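Local coordinates for protein BauA (Acinetobacter baumannii, PDB 6HCP) that probably carries ferric preacinetobactin across the outer membrane, acting as a TonB-dependent siderophore receptor built from a beta-barrel and an internal plug, at residues A[120-128]-A[341-349]; A[237-248]-A[286-297]. All coordinates share one frame; numbering follows the deposited sequence. Where two conformers were deposited one is given.

The two contacts lie on the same side of the molecule, their centres about 12 Å apart. Contact 2 pairs neighbouring barrel strands, 238-252 and 282-297; contact 1 sets the plug segment 120-128 against strand 331-358, which is separated from strand 282-297 by strand 302-318. Along the chain the order is 120-128, 237-248, 286-297, 341-349, so both strands of contact 2 fall between the two halves of contact 1. They also touch directly: Tyr245 and Asp287, on the barrel's inner face, probably hydrogen-bond to backbone atoms of Ile124 and Phe127. One short plug segment is thus held by several neighbouring barrel strands.

Contact 1 of 2, residues A[120-128]-A[341-349]; sequences GLFGITPFY and FDVDKKSAD. With EDO (1,2-ethanediol), chain G; EDO (1,2-ethanediol), chain L.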
loop_
_atom_site.group_PDB
_atom_site.type_symbol
_atom_site.label_atom_id
_atom_site.label_comp_id
_atom_site.label_asym_id
_atom_site.label_seq_id
_atom_site.Cartn_x
_atom_site.Cartn_y
_atom_site.Cartn_z
ATOM N N GLY A 120 -39.031 12.768 10.399
ATOM C CA GLY A 120 -40.283 12.037 10.179
ATOM C C GLY A 120 -41.057 12.499 8.947
ATOM O O GLY A 120 -42.069 11.880 8.610
ATOM N N LEU A 121 -40.623 13.583 8.298
ATOM C CA LEU A 121 -41.330 14.188 7.157
ATOM C C LEU A 121 -40.628 13.847 5.835
ATOM O O LEU A 121 -39.435 14.121 5.676
ATOM C CB LEU A 121 -41.381 15.709 7.351
ATOM C CG LEU A 121 -42.321 16.475 6.421
ATOM C CD1 LEU A 121 -43.781 16.083 6.662
ATOM C CD2 LEU A 121 -42.152 17.979 6.583
ATOM N N PHE A 122 -41.409 13.394 4.852
ATOM C CA PHE A 122 -40.897 13.021 3.539
ATOM C C PHE A 122 -40.925 14.242 2.601
ATOM O O PHE A 122 -41.600 15.238 2.874
ATOM C CB PHE A 122 -41.696 11.820 3.030
ATOM C CG PHE A 122 -41.549 10.587 3.881
ATOM C CD1 PHE A 122 -42.370 10.370 4.979
ATOM C CD2 PHE A 122 -40.531 9.680 3.640
ATOM C CE1 PHE A 122 -42.185 9.277 5.810
ATOM C CE2 PHE A 122 -40.351 8.580 4.469
ATOM C CZ PHE A 122 -41.199 8.357 5.529
ATOM N N GLY A 123 -40.085 14.206 1.565
ATOM C CA GLY A 123 -40.045 15.227 0.530
ATOM C C GLY A 123 -39.189 16.450 0.859
ATOM O O GLY A 123 -39.318 17.488 0.165
ATOM N N ILE A 124 -38.314 16.357 1.875
ATOM C CA ILE A 124 -37.500 17.506 2.332
ATOM C C ILE A 124 -36.005 17.319 2.000
ATOM O O ILE A 124 -35.277 18.299 1.751
ATOM C CB ILE A 124 -37.681 17.733 3.842
ATOM C CG1 ILE A 124 -39.158 17.757 4.242
ATOM C CG2 ILE A 124 -36.945 18.981 4.290
ATOM C CD1 ILE A 124 -39.949 18.795 3.476
ATOM N N THR A 125 -35.527 16.087 2.157
ATOM C CA THR A 125 -34.102 15.727 2.049
ATOM C C THR A 125 -33.589 15.899 0.627
ATOM O O THR A 125 -34.344 15.886 -0.349
ATOM C CB THR A 125 -33.883 14.286 2.540
ATOM O OG1 THR A 125 -34.875 13.450 1.946
ATOM C CG2 THR A 125 -33.950 14.155 4.043
ATOM N N PRO A 126 -32.254 15.998 0.439
ATOM C CA PRO A 126 -31.684 16.065 -0.904
ATOM C C PRO A 126 -32.105 14.871 -1.769
ATOM O O PRO A 126 -32.273 13.777 -1.258
ATOM C CB PRO A 126 -30.173 16.097 -0.629
ATOM C CG PRO A 126 -30.082 16.756 0.721
ATOM C CD PRO A 126 -31.246 16.178 1.496
ATOM N N PHE A 127 -32.286 15.120 -3.063
ATOM C CA PHE A 127 -32.950 14.169 -3.955
ATOM C C PHE A 127 -32.124 12.884 -4.143
ATOM O O PHE A 127 -32.671 11.805 -4.115
ATOM C CB PHE A 127 -33.193 14.832 -5.306
ATOM C CG PHE A 127 -34.259 14.185 -6.152
ATOM C CD1 PHE A 127 -35.602 14.393 -5.882
ATOM C CD2 PHE A 127 -33.927 13.436 -7.270
ATOM C CE1 PHE A 127 -36.579 13.887 -6.733
ATOM C CE2 PHE A 127 -34.903 12.901 -8.095
ATOM C CZ PHE A 127 -36.236 13.119 -7.818
ATOM N N TYR A 128 -30.804 13.010 -4.331
ATOM C CA TYR A 128 -29.989 11.880 -4.801
ATOM C C TYR A 128 -28.787 11.589 -3.887
ATOM O O TYR A 128 -28.268 10.472 -3.913
ATOM C CB TYR A 128 -29.480 12.137 -6.216
ATOM C CG TYR A 128 -30.428 11.822 -7.336
ATOM C CD1 TYR A 128 -31.384 10.820 -7.239
ATOM C CD2 TYR A 128 -30.403 12.579 -8.493
ATOM C CE1 TYR A 128 -32.204 10.500 -8.310
ATOM C CE2 TYR A 128 -31.173 12.243 -9.592
ATOM C CZ TYR A 128 -32.118 11.242 -9.479
ATOM O OH TYR A 128 -32.903 10.971 -10.550
ATOM N N PHE A 341 -33.565 18.287 -14.658
ATOM C CA PHE A 341 -34.925 18.435 -14.161
ATOM C C PHE A 341 -34.910 19.342 -12.935
ATOM O O PHE A 341 -33.916 19.468 -12.206
ATOM C CB PHE A 341 -35.582 17.066 -13.942
ATOM C CG PHE A 341 -34.967 16.212 -12.857
ATOM C CD1 PHE A 341 -35.267 16.418 -11.521
ATOM C CD2 PHE A 341 -34.089 15.195 -13.191
ATOM C CE1 PHE A 341 -34.685 15.636 -10.527
ATOM C CE2 PHE A 341 -33.527 14.396 -12.208
ATOM C CZ PHE A 341 -33.821 14.619 -10.883
ATOM N N ASP A 342 -36.022 20.062 -12.776
ATOM C CA ASP A 342 -36.274 20.919 -11.638
ATOM C C ASP A 342 -37.560 20.428 -10.979
ATOM O O ASP A 342 -38.550 20.203 -11.687
ATOM C CB ASP A 342 -36.471 22.384 -12.055
ATOM C CG ASP A 342 -35.277 23.001 -12.777
ATOM O OD1 ASP A 342 -34.140 22.616 -12.462
ATOM O OD2 ASP A 342 -35.508 23.726 -13.768
ATOM N N VAL A 343 -37.546 20.273 -9.661
ATOM C CA VAL A 343 -38.744 19.794 -8.967
ATOM C C VAL A 343 -38.965 20.617 -7.694
ATOM O O VAL A 343 -38.022 20.940 -6.936
ATOM C CB VAL A 343 -38.706 18.271 -8.747
ATOM C CG1 VAL A 343 -37.353 17.768 -8.334
ATOM C CG2 VAL A 343 -39.787 17.754 -7.808
ATOM N N ASP A 344 -40.217 21.058 -7.532
ATOM C CA ASP A 344 -40.685 21.787 -6.360
ATOM C C ASP A 344 -41.637 20.883 -5.568
ATOM O O ASP A 344 -42.630 20.391 -6.117
ATOM C CB ASP A 344 -41.416 23.070 -6.768
ATOM C CG ASP A 344 -40.508 24.147 -7.342
ATOM O OD1 ASP A 344 -39.331 24.184 -6.962
ATOM O OD2 ASP A 344 -40.990 24.944 -8.157
ATOM N N LYS A 345 -41.324 20.692 -4.283
ATOM C CA LYS A 345 -42.005 19.745 -3.426
ATOM C C LYS A 345 -42.633 20.499 -2.249
ATOM O O LYS A 345 -42.017 21.401 -1.692
ATOM C CB LYS A 345 -41.006 18.709 -2.900
ATOM C CG LYS A 345 -40.447 17.738 -3.929
ATOM C CD LYS A 345 -39.115 17.086 -3.537
ATOM C CE LYS A 345 -37.945 17.839 -4.150
ATOM N NZ LYS A 345 -36.728 17.787 -3.314
ATOM N N LYS A 346 -43.778 19.992 -1.783
ATOM C CA LYS A 346 -44.392 20.410 -0.531
ATOM C C LYS A 346 -44.961 19.191 0.186
ATOM O O LYS A 346 -45.459 18.275 -0.457
ATOM C CB LYS A 346 -45.535 21.398 -0.803
ATOM C CG LYS A 346 -45.118 22.714 -1.445
ATOM C CD LYS A 346 -46.309 23.634 -1.727
ATOM C CE LYS A 346 -46.076 24.599 -2.872
ATOM N NZ LYS A 346 -44.792 25.322 -2.725
ATOM N N SER A 347 -44.918 19.200 1.515
ATOM C CA SER A 347 -45.345 18.050 2.258
ATOM C C SER A 347 -45.849 18.469 3.640
ATOM O O SER A 347 -45.442 19.477 4.216
ATOM C CB SER A 347 -44.241 17.010 2.357
ATOM O OG SER A 347 -43.109 17.584 2.938
ATOM N N ALA A 348 -46.729 17.643 4.188
ATOM C CA ALA A 348 -47.338 17.947 5.475
ATOM C C ALA A 348 -47.744 16.652 6.152
ATOM O O ALA A 348 -48.094 15.671 5.483
ATOM C CB ALA A 348 -48.519 18.880 5.274
ATOM N N ASP A 349 -47.792 16.707 7.482
ATOM C CA ASP A 349 -48.186 15.603 8.326
ATOM C C ASP A 349 -48.678 16.209 9.640
ATOM O O ASP A 349 -47.908 16.941 10.296
ATOM C CB ASP A 349 -47.001 14.663 8.560
ATOM C CG ASP A 349 -47.267 13.488 9.484
ATOM O OD1 ASP A 349 -48.393 13.387 10.019
ATOM O OD2 ASP A 349 -46.337 12.667 9.658
HETATM C C1 EDO G . -45.461 13.594 4.521
HETATM O O1 EDO G . -44.299 12.972 5.119
HETATM C C2 EDO G . -45.448 13.443 3.007
HETATM O O2 EDO G . -45.840 12.116 2.616
HETATM C C1 EDO L . -39.978 23.959 -11.889
HETATM O O1 EDO L . -39.971 24.688 -10.660
HETATM C C2 EDO L . -40.856 22.737 -11.690
HETATM O O2 EDO L . -42.099 23.099 -11.077
HETATM O O HOH W 1 -44.625 12.186 7.687
HETATM O O HOH W 2 -41.870 18.771 0.602
HETATM O O HOH W 3 -36.065 15.177 -2.440
#
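Phe127 of the plug meets Phe341 of the barrel wall where segment 120-128, in the plug of this TonB-dependent receptor, runs along the inner face of strand 331-358. The Phe127 ring is the main bump: CE1 of Phe341 lies over one of its faces, and CE2 of Phe127 comes to 3.4 Å from CZ of Phe341, with the ring planes 59° apart. Tyr128 adds its CE2 and OH beside the same CZ, so the end of Phe341 fits into the angle between two plug rings. Val343 CG1 comes obliquely to Phe127 CE1, 4.3 Å away. Flat, bulky rings suit this interface: no backbone-to-backbone hydrogen bond joins the two segments, and side chains and waters make the contact.

At Gly123 the relief is reversed. This residue, at positive phi, has no side chain to stand between the chains, and CB of Lys345 reaches within 3.7 Å of its carbonyl O. From there the lysine bends at chi3 (-96°), bringing NZ to a water it shares with Thr125 O; Ser311 and Thr313 of the adjoining strand also bind NZ, so this buried amine is well satisfied. Further along, Leu121 CG and Ile124 CD1 both lie against Ser347 OG, Ile124 CD1 at 3.4 Å. Beyond, Leu121 CD1 rests on Asp349 CB, and a water joins Gly120 O to Asp349 OD2, while Tyr305 and Asn368 of the barrel hold Asp349 OD1. Ser347 OG itself donates a 2.8 Å hydrogen bond to Phe122 O, meeting it almost head-on at a C=O...O angle of 168°.

Contact 2 of 2, residues A[237-248]-A[286-297]; sequences NARVFVDAYDAL and KDKGAMIRGEYD. With C8E ((hydroxyethyloxy)tri(ethyloxy)octane), chain B; EDO (1,2-ethanediol), chain V.
Two adjacent strands of the transmembrane beta-barrel, 238-248 and 286-297, run antiparallel with their axes 4.6 Å apart at closest. Paired backbone bonds recur at every second residue, as between Phe241 and Arg293, and hold the register from Arg239-Glu295 to Ala247-Asp287.

The face turned to the plug is largely polar. Near one end, Arg239 bends at chi3 (-65°) and grips two acids in the plane of its guanidinium. Its NE and NH1 converge on OE1 of Glu295, while NH1 and NH2 take the two oxygens of Asp297, the shorter bond being 2.8 Å from NH1 to OD1. These four bonds engage all three guanidinium nitrogens and hold the group's rotation. Next, the guanidinium of Arg293 lies nearly flat on the Phe241 ring, planes 16° apart, in an off-centre cation-pi stack with NH2 3.5 Å from CG. Tyr167 binds NH2 of Arg293 and OD2 of Asp243, and a water bridges Arg293 NE and Asp243 OD2.

Farther on, Tyr245 places its ring over Gly289, where a missing side chain gives the ring a flat bed: Gly289 N lies 3.6 Å from Tyr245 CZ. The Tyr245 OH lies 3.8 Å from Asp287 CB and hydrogen-bonds to Ile124 O of the plug, while Asp287 OD1 is bound by Thr313 and Phe127 N.

On the other face, Val240 and Val242 pack on Ile292, with Val242 CG2 3.8 Å from Ile292 CG1, and Ala244 meets Ala290; Asp246, Lys286 and Lys288 follow toward the end. An apolar middle outside and a largely polar interior are typical of outer-membrane beta-barrels.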
loop_
_atom_site.group_PDB
_atom_site.type_symbol
_atom_site.label_atom_id
_atom_site.label_comp_id
_atom_site.label_asym_id
_atom_site.label_seq_id
_atom_site.Cartn_x
_atom_site.Cartn_y
_atom_site.Cartn_z
ATOM N N ASN A 237 -46.180 23.944 27.410
ATOM C CA ASN A 237 -47.137 22.962 26.890
ATOM C C ASN A 237 -47.070 22.892 25.356
ATOM O O ASN A 237 -47.930 22.294 24.728
ATOM C CB ASN A 237 -48.562 23.297 27.333
ATOM C CG ASN A 237 -48.729 23.175 28.830
ATOM O OD1 ASN A 237 -49.106 24.141 29.488
ATOM N ND2 ASN A 237 -48.287 22.058 29.386
ATOM N N ALA A 238 -46.077 23.553 24.761
ATOM C CA ALA A 238 -45.951 23.643 23.319
ATOM C C ALA A 238 -44.461 23.690 22.947
ATOM O O ALA A 238 -43.622 24.138 23.747
ATOM C CB ALA A 238 -46.693 24.854 22.809
ATOM N N ARG A 239 -44.151 23.248 21.723
ATOM C CA ARG A 239 -42.767 23.199 21.201
ATOM C C ARG A 239 -42.808 23.440 19.691
ATOM O O ARG A 239 -43.758 23.024 19.017
ATOM C CB ARG A 239 -42.141 21.839 21.509
ATOM C CG ARG A 239 -42.011 21.539 22.991
ATOM C CD ARG A 239 -41.810 20.062 23.249
ATOM N NE ARG A 239 -42.977 19.303 22.860
ATOM C CZ ARG A 239 -44.081 19.193 23.589
ATOM N NH1 ARG A 239 -45.057 18.407 23.175
ATOM N NH2 ARG A 239 -44.185 19.826 24.745
ATOM N N VAL A 240 -41.817 24.169 19.174
ATOM C CA VAL A 240 -41.679 24.399 17.737
ATOM C C VAL A 240 -40.229 24.115 17.326
ATOM O O VAL A 240 -39.303 24.463 18.049
ATOM C CB VAL A 240 -42.078 25.822 17.334
ATOM C CG1 VAL A 240 -41.841 26.068 15.858
ATOM C CG2 VAL A 240 -43.529 26.103 17.709
ATOM N N PHE A 241 -40.070 23.409 16.199
ATOM C CA PHE A 241 -38.756 23.071 15.613
ATOM C C PHE A 241 -38.755 23.501 14.149
ATOM O O PHE A 241 -39.657 23.154 13.411
ATOM C CB PHE A 241 -38.496 21.564 15.687
ATOM C CG PHE A 241 -38.552 20.971 17.063
ATOM C CD1 PHE A 241 -37.417 20.897 17.845
ATOM C CD2 PHE A 241 -39.731 20.453 17.563
ATOM C CE1 PHE A 241 -37.460 20.315 19.099
ATOM C CE2 PHE A 241 -39.765 19.850 18.808
ATOM C CZ PHE A 241 -38.647 19.846 19.598
ATOM N N VAL A 242 -37.757 24.291 13.749
ATOM C CA VAL A 242 -37.614 24.717 12.386
ATOM C C VAL A 242 -36.241 24.262 11.882
ATOM O O VAL A 242 -35.239 24.393 12.591
ATOM C CB VAL A 242 -37.781 26.238 12.258
ATOM C CG1 VAL A 242 -37.505 26.722 10.847
ATOM C CG2 VAL A 242 -39.151 26.694 12.726
ATOM N N ASP A 243 -36.211 23.755 10.653
ATOM C CA ASP A 243 -34.974 23.323 9.992
ATOM C C ASP A 243 -34.954 23.884 8.573
ATOM O O ASP A 243 -35.978 23.935 7.885
ATOM C CB ASP A 243 -34.885 21.792 9.989
ATOM C CG ASP A 243 -34.821 21.191 11.374
ATOM O OD1 ASP A 243 -33.702 21.122 11.938
ATOM O OD2 ASP A 243 -35.892 20.807 11.901
ATOM N N ALA A 244 -33.778 24.314 8.127
ATOM C CA ALA A 244 -33.595 24.718 6.751
ATOM C C ALA A 244 -32.167 24.391 6.307
ATOM O O ALA A 244 -31.238 24.464 7.109
ATOM C CB ALA A 244 -33.874 26.189 6.586
ATOM N N TYR A 245 -31.998 24.117 5.013
ATOM C CA TYR A 245 -30.671 23.855 4.495
ATOM C C TYR A 245 -30.605 24.230 3.026
ATOM O O TYR A 245 -31.618 24.281 2.310
ATOM C CB TYR A 245 -30.302 22.391 4.733
ATOM C CG TYR A 245 -30.959 21.450 3.758
ATOM C CD1 TYR A 245 -30.413 21.230 2.511
ATOM C CD2 TYR A 245 -32.205 20.914 4.024
ATOM C CE1 TYR A 245 -31.061 20.458 1.559
ATOM C CE2 TYR A 245 -32.852 20.110 3.098
ATOM C CZ TYR A 245 -32.280 19.880 1.861
ATOM O OH TYR A 245 -32.928 19.131 0.917
ATOM N N ASP A 246 -29.366 24.440 2.571
ATOM C CA ASP A 246 -29.048 24.686 1.196
ATOM C C ASP A 246 -27.810 23.840 0.880
ATOM O O ASP A 246 -26.804 23.933 1.615
ATOM C CB ASP A 246 -28.787 26.183 0.997
ATOM C CG ASP A 246 -28.506 26.643 -0.422
ATOM O OD1 ASP A 246 -28.517 25.817 -1.351
ATOM O OD2 ASP A 246 -28.238 27.842 -0.581
ATOM N N ALA A 247 -27.928 22.959 -0.123
ATOM C CA ALA A 247 -26.873 21.948 -0.399
ATOM C C ALA A 247 -26.518 21.962 -1.880
ATOM O O ALA A 247 -27.347 22.233 -2.745
ATOM C CB ALA A 247 -27.311 20.566 0.049
ATOM N N LEU A 248 -25.268 21.568 -2.157
ATOM C CA LEU A 248 -24.776 21.359 -3.498
ATOM C C LEU A 248 -23.969 20.055 -3.500
ATOM O O LEU A 248 -23.236 19.795 -2.547
ATOM C CB LEU A 248 -23.879 22.533 -3.902
ATOM C CG LEU A 248 -23.014 22.293 -5.135
ATOM C CD1 LEU A 248 -23.846 22.405 -6.399
ATOM C CD2 LEU A 248 -21.849 23.270 -5.192
ATOM N N LYS A 286 -28.514 20.664 -6.893
ATOM C CA LYS A 286 -28.744 21.652 -5.868
ATOM C C LYS A 286 -30.064 21.321 -5.172
ATOM O O LYS A 286 -31.074 21.180 -5.840
ATOM C CB LYS A 286 -28.821 23.052 -6.487
ATOM C CG LYS A 286 -27.531 23.576 -7.110
ATOM C CD LYS A 286 -27.688 24.976 -7.697
ATOM C CE LYS A 286 -26.440 25.454 -8.412
ATOM N NZ LYS A 286 -26.695 26.669 -9.222
ATOM N N ASP A 287 -30.024 21.222 -3.848
ATOM C CA ASP A 287 -31.172 20.931 -3.035
ATOM C C ASP A 287 -31.304 22.021 -1.975
ATOM O O ASP A 287 -30.328 22.393 -1.327
ATOM C CB ASP A 287 -31.053 19.574 -2.353
ATOM C CG ASP A 287 -31.144 18.409 -3.326
ATOM O OD1 ASP A 287 -32.285 18.013 -3.676
ATOM O OD2 ASP A 287 -30.077 17.941 -3.772
ATOM N N LYS A 288 -32.532 22.508 -1.797
ATOM C CA LYS A 288 -32.846 23.463 -0.737
ATOM C C LYS A 288 -34.122 22.991 -0.053
ATOM O O LYS A 288 -35.068 22.595 -0.742
ATOM C CB LYS A 288 -33.055 24.867 -1.314
ATOM C CG LYS A 288 -31.883 25.423 -2.107
ATOM C CD LYS A 288 -32.105 26.827 -2.654
ATOM C CE LYS A 288 -31.005 27.230 -3.614
ATOM N NZ LYS A 288 -31.159 28.630 -4.068
ATOM N N GLY A 289 -34.121 22.967 1.275
ATOM C CA GLY A 289 -35.292 22.480 2.015
ATOM C C GLY A 289 -35.547 23.273 3.278
ATOM O O GLY A 289 -34.636 23.813 3.877
ATOM N N ALA A 290 -36.777 23.177 3.786
ATOM C CA ALA A 290 -37.153 23.825 5.036
ATOM C C ALA A 290 -38.404 23.138 5.574
ATOM O O ALA A 290 -39.231 22.650 4.790
ATOM C CB ALA A 290 -37.392 25.301 4.814
ATOM N N MET A 291 -38.441 22.944 6.889
ATOM C CA MET A 291 -39.611 22.354 7.516
ATOM C C MET A 291 -39.834 22.950 8.904
ATOM O O MET A 291 -38.925 23.502 9.521
ATOM C CB MET A 291 -39.493 20.840 7.648
ATOM C CG MET A 291 -38.313 20.386 8.475
ATOM S SD MET A 291 -38.253 18.576 8.557
ATOM C CE MET A 291 -39.683 18.189 9.562
ATOM N N ILE A 292 -41.093 22.880 9.337
ATOM C CA ILE A 292 -41.475 23.314 10.658
ATOM C C ILE A 292 -42.375 22.252 11.260
ATOM O O ILE A 292 -43.240 21.683 10.574
ATOM C CB ILE A 292 -42.163 24.692 10.623
ATOM C CG1 ILE A 292 -42.529 25.164 12.034
ATOM C CG2 ILE A 292 -43.372 24.671 9.706
ATOM C CD1 ILE A 292 -42.895 26.629 12.092
ATOM N N ARG A 293 -42.147 21.998 12.541
ATOM C CA ARG A 293 -42.920 21.084 13.323
ATOM C C ARG A 293 -43.394 21.805 14.585
ATOM O O ARG A 293 -42.618 22.486 15.244
ATOM C CB ARG A 293 -42.090 19.873 13.761
ATOM C CG ARG A 293 -41.630 18.967 12.629
ATOM C CD ARG A 293 -40.765 17.822 13.135
ATOM N NE ARG A 293 -39.469 18.253 13.650
ATOM C CZ ARG A 293 -38.909 17.761 14.757
ATOM N NH1 ARG A 293 -39.555 16.855 15.476
ATOM N NH2 ARG A 293 -37.694 18.135 15.114
ATOM N N GLY A 294 -44.674 21.632 14.904
ATOM C CA GLY A 294 -45.272 22.189 16.124
ATOM C C GLY A 294 -45.988 21.110 16.898
ATOM O O GLY A 294 -46.522 20.180 16.309
ATOM N N GLU A 295 -45.867 21.163 18.225
ATOM C CA GLU A 295 -46.578 20.251 19.114
ATOM C C GLU A 295 -47.307 21.067 20.191
ATOM O O GLU A 295 -46.811 22.101 20.646
ATOM C CB GLU A 295 -45.610 19.268 19.765
ATOM C CG GLU A 295 -44.809 18.446 18.774
ATOM C CD GLU A 295 -43.783 17.520 19.404
ATOM O OE1 GLU A 295 -43.695 17.483 20.649
ATOM O OE2 GLU A 295 -43.023 16.901 18.640
ATOM N N TYR A 296 -48.483 20.584 20.588
ATOM C CA TYR A 296 -49.293 21.222 21.639
ATOM C C TYR A 296 -49.886 20.144 22.542
ATOM O O TYR A 296 -50.606 19.253 22.082
ATOM C CB TYR A 296 -50.384 22.116 21.046
ATOM C CG TYR A 296 -51.104 22.941 22.082
ATOM C CD1 TYR A 296 -50.516 24.067 22.631
ATOM C CD2 TYR A 296 -52.251 22.461 22.686
ATOM C CE1 TYR A 296 -51.102 24.750 23.685
ATOM C CE2 TYR A 296 -52.883 23.161 23.700
ATOM C CZ TYR A 296 -52.297 24.302 24.212
ATOM O OH TYR A 296 -52.914 24.987 25.217
ATOM N N ASP A 297 -49.523 20.199 23.826
ATOM C CA ASP A 297 -50.022 19.262 24.821
ATOM C C ASP A 297 -51.309 19.825 25.438
ATOM O O ASP A 297 -51.258 20.817 26.149
ATOM C CB ASP A 297 -49.006 19.043 25.942
ATOM C CG ASP A 297 -47.637 18.610 25.455
ATOM O OD1 ASP A 297 -47.573 17.966 24.385
ATOM O OD2 ASP A 297 -46.653 18.982 26.103
HETATM C C1 C8E B . -24.537 26.518 -2.420
HETATM C C2 C8E B . -24.789 25.593 -1.248
HETATM C C3 C8E B . -24.561 26.251 0.113
HETATM C C4 C8E B . -23.175 26.880 0.235
HETATM C C5 C8E B . -22.828 27.208 1.688
HETATM C C6 C8E B . -21.320 27.197 1.914
HETATM C C7 C8E B . -20.958 27.282 3.392
HETATM C C8 C8E B . -19.441 27.346 3.569
HETATM O O9 C8E B . -19.053 26.809 4.840
HETATM C C10 C8E B . -17.643 26.779 5.053
HETATM C C11 C8E B . -17.374 26.600 6.531
HETATM O O12 C8E B . -16.169 25.866 6.703
HETATM C C1 EDO V . -44.000 14.992 15.373
HETATM O O1 EDO V . -44.373 15.444 16.676
HETATM C C2 EDO V . -43.231 16.123 14.718
HETATM O O2 EDO V . -42.868 17.038 15.763
HETATM O O HOH W 4 -46.722 19.798 28.693
HETATM O O HOH W 5 -38.591 20.646 12.119
HETATM O O HOH W 6 -34.547 18.531 -1.870
#